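Local coordinates for protein alpha-L-rhamnosidase (Klebsiella oxytoca, PDB 4XHC) that hydrolyses terminal alpha-L-rhamnose residues from rhamnosides as a family 78 glycoside hydrolase, at residues A[426-438]-A[458-472]. Sequence-based numbering, arbitrary orientation.
Sequences RQVSWASQIWLVL and PPAVAMNTPYLRHHY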
loop_
_atom_site.group_PDB
_atom_site.type_symbol
_atom_site.label_atom_id
_atom_site.label_comp_id
_atom_site.label_asym_id
_atom_site.label_seq_id
_atom_site.Cartn_x
_atom_site.Cartn_y
_atom_site.Cartn_z
ATOM N N ARG A 426 1.954 50.043 -13.831
ATOM C CA ARG A 426 0.630 50.462 -14.322
ATOM C C ARG A 426 -0.050 49.406 -15.183
ATOM O O ARG A 426 -0.532 49.683 -16.287
ATOM C CB ARG A 426 0.718 51.807 -15.071
ATOM C CG ARG A 426 1.181 52.977 -14.209
ATOM C CD ARG A 426 1.384 54.244 -15.026
ATOM N NE ARG A 426 0.114 54.742 -15.556
ATOM C CZ ARG A 426 -0.789 55.437 -14.864
ATOM N NH1 ARG A 426 -0.579 55.746 -13.584
ATOM N NH2 ARG A 426 -1.918 55.818 -15.457
ATOM N N GLN A 427 -0.095 48.198 -14.641
ATOM C CA GLN A 427 -0.711 47.047 -15.307
ATOM C C GLN A 427 -2.226 47.159 -15.333
ATOM O O GLN A 427 -2.821 47.610 -14.365
ATOM C CB GLN A 427 -0.335 45.761 -14.568
ATOM C CG GLN A 427 -0.685 44.481 -15.308
ATOM C CD GLN A 427 -0.631 43.252 -14.420
ATOM O OE1 GLN A 427 -1.428 43.105 -13.502
ATOM N NE2 GLN A 427 0.303 42.364 -14.694
ATOM N N VAL A 428 -2.825 46.707 -16.437
ATOM C CA VAL A 428 -4.273 46.651 -16.612
ATOM C C VAL A 428 -4.761 45.194 -16.598
ATOM O O VAL A 428 -4.459 44.406 -17.515
ATOM C CB VAL A 428 -4.686 47.306 -17.943
ATOM C CG1 VAL A 428 -6.201 47.328 -18.088
ATOM C CG2 VAL A 428 -4.132 48.718 -18.033
ATOM N N SER A 429 -5.524 44.846 -15.566
ATOM C CA SER A 429 -6.026 43.481 -15.388
ATOM C C SER A 429 -7.544 43.466 -15.294
ATOM O O SER A 429 -8.165 44.508 -15.093
ATOM C CB SER A 429 -5.440 42.864 -14.114
ATOM O OG SER A 429 -5.884 43.532 -12.932
ATOM N N TRP A 430 -8.143 42.291 -15.457
ATOM C CA TRP A 430 -9.579 42.146 -15.199
ATOM C C TRP A 430 -9.866 42.299 -13.709
ATOM O O TRP A 430 -10.869 42.898 -13.323
ATOM C CB TRP A 430 -10.090 40.778 -15.649
ATOM C CG TRP A 430 -10.365 40.666 -17.092
ATOM C CD1 TRP A 430 -9.449 40.578 -18.091
ATOM C CD2 TRP A 430 -11.646 40.592 -17.715
ATOM N NE1 TRP A 430 -10.077 40.465 -19.300
ATOM C CE2 TRP A 430 -11.428 40.468 -19.096
ATOM C CE3 TRP A 430 -12.956 40.625 -17.242
ATOM C CZ2 TRP A 430 -12.466 40.373 -20.009
ATOM C CZ3 TRP A 430 -13.994 40.526 -18.156
ATOM C CH2 TRP A 430 -13.739 40.399 -19.528
ATOM N N ALA A 431 -8.993 41.741 -12.880
ATOM C CA ALA A 431 -9.231 41.704 -11.449
ATOM C C ALA A 431 -9.377 43.113 -10.843
ATOM O O ALA A 431 -10.298 43.378 -10.073
ATOM C CB ALA A 431 -8.115 40.937 -10.764
ATOM N N SER A 432 -8.476 44.010 -11.207
ATOM C CA SER A 432 -8.534 45.381 -10.724
ATOM C C SER A 432 -9.899 46.011 -10.965
ATOM O O SER A 432 -10.452 46.649 -10.075
ATOM C CB SER A 432 -7.463 46.233 -11.409
ATOM O OG SER A 432 -6.165 45.715 -11.182
ATOM N N GLN A 433 -10.443 45.826 -12.164
ATOM C CA GLN A 433 -11.706 46.478 -12.538
ATOM C C GLN A 433 -12.863 45.882 -11.750
ATOM O O GLN A 433 -13.725 46.592 -11.247
ATOM C CB GLN A 433 -12.005 46.315 -14.029
ATOM C CG GLN A 433 -10.807 46.449 -14.952
ATOM C CD GLN A 433 -9.944 47.648 -14.629
ATOM O OE1 GLN A 433 -10.457 48.725 -14.338
ATOM N NE2 GLN A 433 -8.630 47.471 -14.691
ATOM N N ILE A 434 -12.868 44.562 -11.650
ATOM C CA ILE A 434 -13.946 43.838 -10.984
ATOM C C ILE A 434 -14.051 44.277 -9.529
ATOM O O ILE A 434 -15.142 44.594 -9.054
ATOM C CB ILE A 434 -13.709 42.308 -11.071
ATOM C CG1 ILE A 434 -13.879 41.826 -12.516
ATOM C CG2 ILE A 434 -14.665 41.550 -10.168
ATOM C CD1 ILE A 434 -13.292 40.458 -12.784
ATOM N N TRP A 435 -12.913 44.303 -8.835
ATOM C CA TRP A 435 -12.913 44.573 -7.402
ATOM C C TRP A 435 -13.176 46.030 -7.074
ATOM O O TRP A 435 -13.849 46.324 -6.092
ATOM C CB TRP A 435 -11.620 44.089 -6.735
ATOM C CG TRP A 435 -11.737 42.689 -6.285
ATOM C CD1 TRP A 435 -11.124 41.588 -6.823
ATOM C CD2 TRP A 435 -12.565 42.208 -5.228
ATOM N NE1 TRP A 435 -11.509 40.456 -6.148
ATOM C CE2 TRP A 435 -12.395 40.807 -5.165
ATOM C CE3 TRP A 435 -13.444 42.822 -4.331
ATOM C CZ2 TRP A 435 -13.070 40.011 -4.229
ATOM C CZ3 TRP A 435 -14.119 42.028 -3.397
ATOM C CH2 TRP A 435 -13.926 40.641 -3.356
ATOM N N LEU A 436 -12.670 46.946 -7.886
ATOM C CA LEU A 436 -12.937 48.365 -7.638
ATOM C C LEU A 436 -14.356 48.779 -8.043
ATOM O O LEU A 436 -14.864 49.788 -7.560
ATOM C CB LEU A 436 -11.878 49.247 -8.300
ATOM C CG LEU A 436 -10.518 49.185 -7.590
ATOM C CD1 LEU A 436 -9.417 49.783 -8.452
ATOM C CD2 LEU A 436 -10.554 49.875 -6.230
ATOM N N VAL A 437 -14.998 48.004 -8.909
ATOM C CA VAL A 437 -16.423 48.189 -9.169
ATOM C C VAL A 437 -17.268 47.638 -8.007
ATOM O O VAL A 437 -18.270 48.235 -7.628
ATOM C CB VAL A 437 -16.846 47.567 -10.523
ATOM C CG1 VAL A 437 -18.367 47.488 -10.666
ATOM C CG2 VAL A 437 -16.258 48.377 -11.662
ATOM N N LEU A 438 -16.873 46.502 -7.445
ATOM C CA LEU A 438 -17.597 45.949 -6.310
ATOM C C LEU A 438 -17.457 46.842 -5.085
ATOM O O LEU A 438 -18.356 46.912 -4.250
ATOM C CB LEU A 438 -17.103 44.531 -5.999
ATOM C CG LEU A 438 -17.505 43.444 -7.002
ATOM C CD1 LEU A 438 -16.789 42.149 -6.671
ATOM C CD2 LEU A 438 -19.011 43.225 -7.006
ATOM N N PRO A 458 -11.190 44.123 -23.836
ATOM C CA PRO A 458 -10.700 43.248 -22.769
ATOM C C PRO A 458 -9.216 43.463 -22.378
ATOM O O PRO A 458 -8.348 43.430 -23.254
ATOM C CB PRO A 458 -10.902 41.834 -23.349
ATOM C CG PRO A 458 -11.682 41.985 -24.615
ATOM C CD PRO A 458 -11.451 43.379 -25.088
ATOM N N PRO A 459 -8.934 43.685 -21.076
ATOM C CA PRO A 459 -7.589 43.728 -20.503
ATOM C C PRO A 459 -6.752 42.495 -20.809
ATOM O O PRO A 459 -7.277 41.411 -21.001
ATOM C CB PRO A 459 -7.847 43.794 -18.987
ATOM C CG PRO A 459 -9.155 44.476 -18.868
ATOM C CD PRO A 459 -9.949 44.020 -20.064
ATOM N N ALA A 460 -5.440 42.673 -20.768
ATOM C CA ALA A 460 -4.504 41.623 -21.142
ATOM C C ALA A 460 -4.429 40.486 -20.114
ATOM O O ALA A 460 -4.252 39.331 -20.483
ATOM C CB ALA A 460 -3.117 42.232 -21.361
ATOM N N VAL A 461 -4.503 40.816 -18.827
ATOM C CA VAL A 461 -4.289 39.821 -17.780
ATOM C C VAL A 461 -5.627 39.205 -17.400
ATOM O O VAL A 461 -6.448 39.838 -16.712
ATOM C CB VAL A 461 -3.596 40.429 -16.543
ATOM C CG1 VAL A 461 -3.447 39.383 -15.441
ATOM C CG2 VAL A 461 -2.236 40.987 -16.922
ATOM N N ALA A 462 -5.826 37.969 -17.837
ATOM C CA ALA A 462 -7.141 37.348 -17.824
ATOM C C ALA A 462 -7.445 36.646 -16.511
ATOM O O ALA A 462 -6.562 36.486 -15.663
ATOM C CB ALA A 462 -7.250 36.359 -18.971
ATOM N N MET A 463 -8.709 36.242 -16.372
ATOM C CA MET A 463 -9.183 35.481 -15.224
ATOM C C MET A 463 -8.920 33.983 -15.425
ATOM O O MET A 463 -9.168 33.452 -16.508
ATOM C CB MET A 463 -10.685 35.684 -15.058
ATOM C CG MET A 463 -11.129 37.138 -14.937
ATOM S SD MET A 463 -12.918 37.302 -14.756
ATOM C CE MET A 463 -13.414 37.172 -16.474
ATOM N N ASN A 464 -8.434 33.308 -14.386
ATOM C CA ASN A 464 -8.100 31.889 -14.484
ATOM C C ASN A 464 -8.995 30.952 -13.682
ATOM O O ASN A 464 -8.857 29.742 -13.807
ATOM C CB ASN A 464 -6.659 31.658 -14.033
ATOM C CG ASN A 464 -5.641 31.979 -15.110
ATOM O OD1 ASN A 464 -5.975 32.180 -16.280
ATOM N ND2 ASN A 464 -4.378 32.038 -14.710
ATOM N N THR A 465 -9.902 31.474 -12.863
ATOM C CA THR A 465 -10.706 30.607 -11.999
ATOM C C THR A 465 -12.182 31.001 -11.972
ATOM O O THR A 465 -12.523 32.166 -12.145
ATOM C CB THR A 465 -10.177 30.617 -10.552
ATOM O OG1 THR A 465 -10.203 31.953 -10.034
ATOM C CG2 THR A 465 -8.761 30.090 -10.505
ATOM N N PRO A 466 -13.070 30.024 -11.758
ATOM C CA PRO A 466 -14.448 30.406 -11.527
ATOM C C PRO A 466 -14.619 31.239 -10.247
ATOM O O PRO A 466 -15.634 31.909 -10.089
ATOM C CB PRO A 466 -15.170 29.064 -11.410
ATOM C CG PRO A 466 -14.295 28.091 -12.103
ATOM C CD PRO A 466 -12.912 28.565 -11.824
ATOM N N TYR A 467 -13.643 31.191 -9.345
ATOM C CA TYR A 467 -13.630 32.066 -8.160
ATOM C C TYR A 467 -13.666 33.547 -8.558
ATOM O O TYR A 467 -14.500 34.307 -8.072
ATOM C CB TYR A 467 -12.382 31.776 -7.312
ATOM C CG TYR A 467 -12.190 32.667 -6.111
ATOM C CD1 TYR A 467 -12.977 32.519 -4.987
ATOM C CD2 TYR A 467 -11.196 33.632 -6.090
ATOM C CE1 TYR A 467 -12.811 33.321 -3.870
ATOM C CE2 TYR A 467 -11.015 34.441 -4.982
ATOM C CZ TYR A 467 -11.831 34.284 -3.867
ATOM O OH TYR A 467 -11.664 35.078 -2.744
ATOM N N LEU A 468 -12.756 33.952 -9.438
ATOM C CA LEU A 468 -12.713 35.339 -9.881
ATOM C C LEU A 468 -13.889 35.654 -10.786
ATOM O O LEU A 468 -14.401 36.766 -10.782
ATOM C CB LEU A 468 -11.402 35.664 -10.590
ATOM C CG LEU A 468 -11.220 37.128 -10.990
ATOM C CD1 LEU A 468 -11.475 38.043 -9.808
ATOM C CD2 LEU A 468 -9.820 37.354 -11.529
ATOM N N ARG A 469 -14.329 34.676 -11.558
ATOM C CA ARG A 469 -15.470 34.882 -12.441
ATOM C C ARG A 469 -16.735 35.152 -11.657
ATOM O O ARG A 469 -17.580 35.918 -12.100
ATOM C CB ARG A 469 -15.680 33.662 -13.320
ATOM C CG ARG A 469 -14.565 33.461 -14.326
ATOM C CD ARG A 469 -15.030 33.804 -15.719
ATOM N NE ARG A 469 -13.983 33.567 -16.702
ATOM C CZ ARG A 469 -14.157 33.713 -18.011
ATOM N NH1 ARG A 469 -15.339 34.089 -18.474
ATOM N NH2 ARG A 469 -13.165 33.470 -18.857
ATOM N N HIS A 470 -16.872 34.516 -10.500
ATOM C CA HIS A 470 -18.002 34.793 -9.621
ATOM C C HIS A 470 -18.152 36.285 -9.387
ATOM O O HIS A 470 -19.261 36.817 -9.403
ATOM C CB HIS A 470 -17.819 34.103 -8.273
ATOM C CG HIS A 470 -18.668 34.681 -7.188
ATOM N ND1 HIS A 470 -19.970 34.284 -6.978
ATOM C CD2 HIS A 470 -18.408 35.634 -6.264
ATOM C CE1 HIS A 470 -20.474 34.964 -5.965
ATOM N NE2 HIS A 470 -19.546 35.789 -5.515
ATOM N N HIS A 471 -17.029 36.950 -9.161
ATOM C CA HIS A 471 -17.040 38.370 -8.848
ATOM C C HIS A 471 -17.372 39.217 -10.062
ATOM O O HIS A 471 -18.030 40.240 -9.939
ATOM C CB HIS A 471 -15.709 38.773 -8.214
ATOM C CG HIS A 471 -15.444 38.059 -6.927
ATOM N ND1 HIS A 471 -14.825 36.828 -6.882
ATOM C CD2 HIS A 471 -15.759 38.371 -5.647
ATOM C CE1 HIS A 471 -14.748 36.426 -5.627
ATOM N NE2 HIS A 471 -15.314 37.339 -4.861
ATOM N N TYR A 472 -16.928 38.775 -11.230
ATOM C CA TYR A 472 -17.306 39.395 -12.494
ATOM C C TYR A 472 -18.826 39.382 -12.657
ATOM O O TYR A 472 -19.433 40.388 -13.040
ATOM C CB TYR A 472 -16.620 38.656 -13.641
ATOM C CG TYR A 472 -16.982 39.126 -15.024
ATOM C CD1 TYR A 472 -16.983 40.477 -15.350
ATOM C CD2 TYR A 472 -17.286 38.208 -16.024
ATOM C CE1 TYR A 472 -17.307 40.900 -16.625
ATOM C CE2 TYR A 472 -17.606 38.624 -17.305
ATOM C CZ TYR A 472 -17.617 39.971 -17.594
ATOM O OH TYR A 472 -17.940 40.370 -18.862
HETATM O O HOH W 1 -7.278 39.589 -13.966
#
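Trp430 lies between Pro459 and Met463, which cover opposite faces of its indole. The CD methylene of Pro459 makes a CH-pi contact over the five-membered ring, 4.0 Å from its centroid, while methyl CE of Met463 rests over the six-membered ring; proline offers a rigid ring whose C-H bonds can point at the indole, and methionine a flexible chain that bends at chi3 (-82°) to reach it. The far edge of the indole points into the face of Tyr472, a T-shaped pair with planes at 88°. Trp430 NE1 makes a weak hydrogen bond to Pro459 O, whereas Trp430 N donates to Val461 O, 3.2 Å and nearly straight, and a water links that same carbonyl to Ala431 N. Here helix 430-438 begins, N-capped by Ser429, whose hydroxyl accepts from Ser432 N. In the six-hairpin glycosidase domain, its axis runs at 45° to that of 466-472, the start of helix 466-478. Branched Ile434 packs between the two: CG2 meets His471 CB at 3.6 Å, and CD1 reaches Met463 SD and Tyr472 CB. Trp435 CZ2 sits over one face of the obliquely inclined His471 ring, 3.5 Å from His471 CD2. His471 ND1 donates to Tyr467 O, which helps fix the ring's rotation; the His471 side chain is about 10 Å from the bound rhamnose.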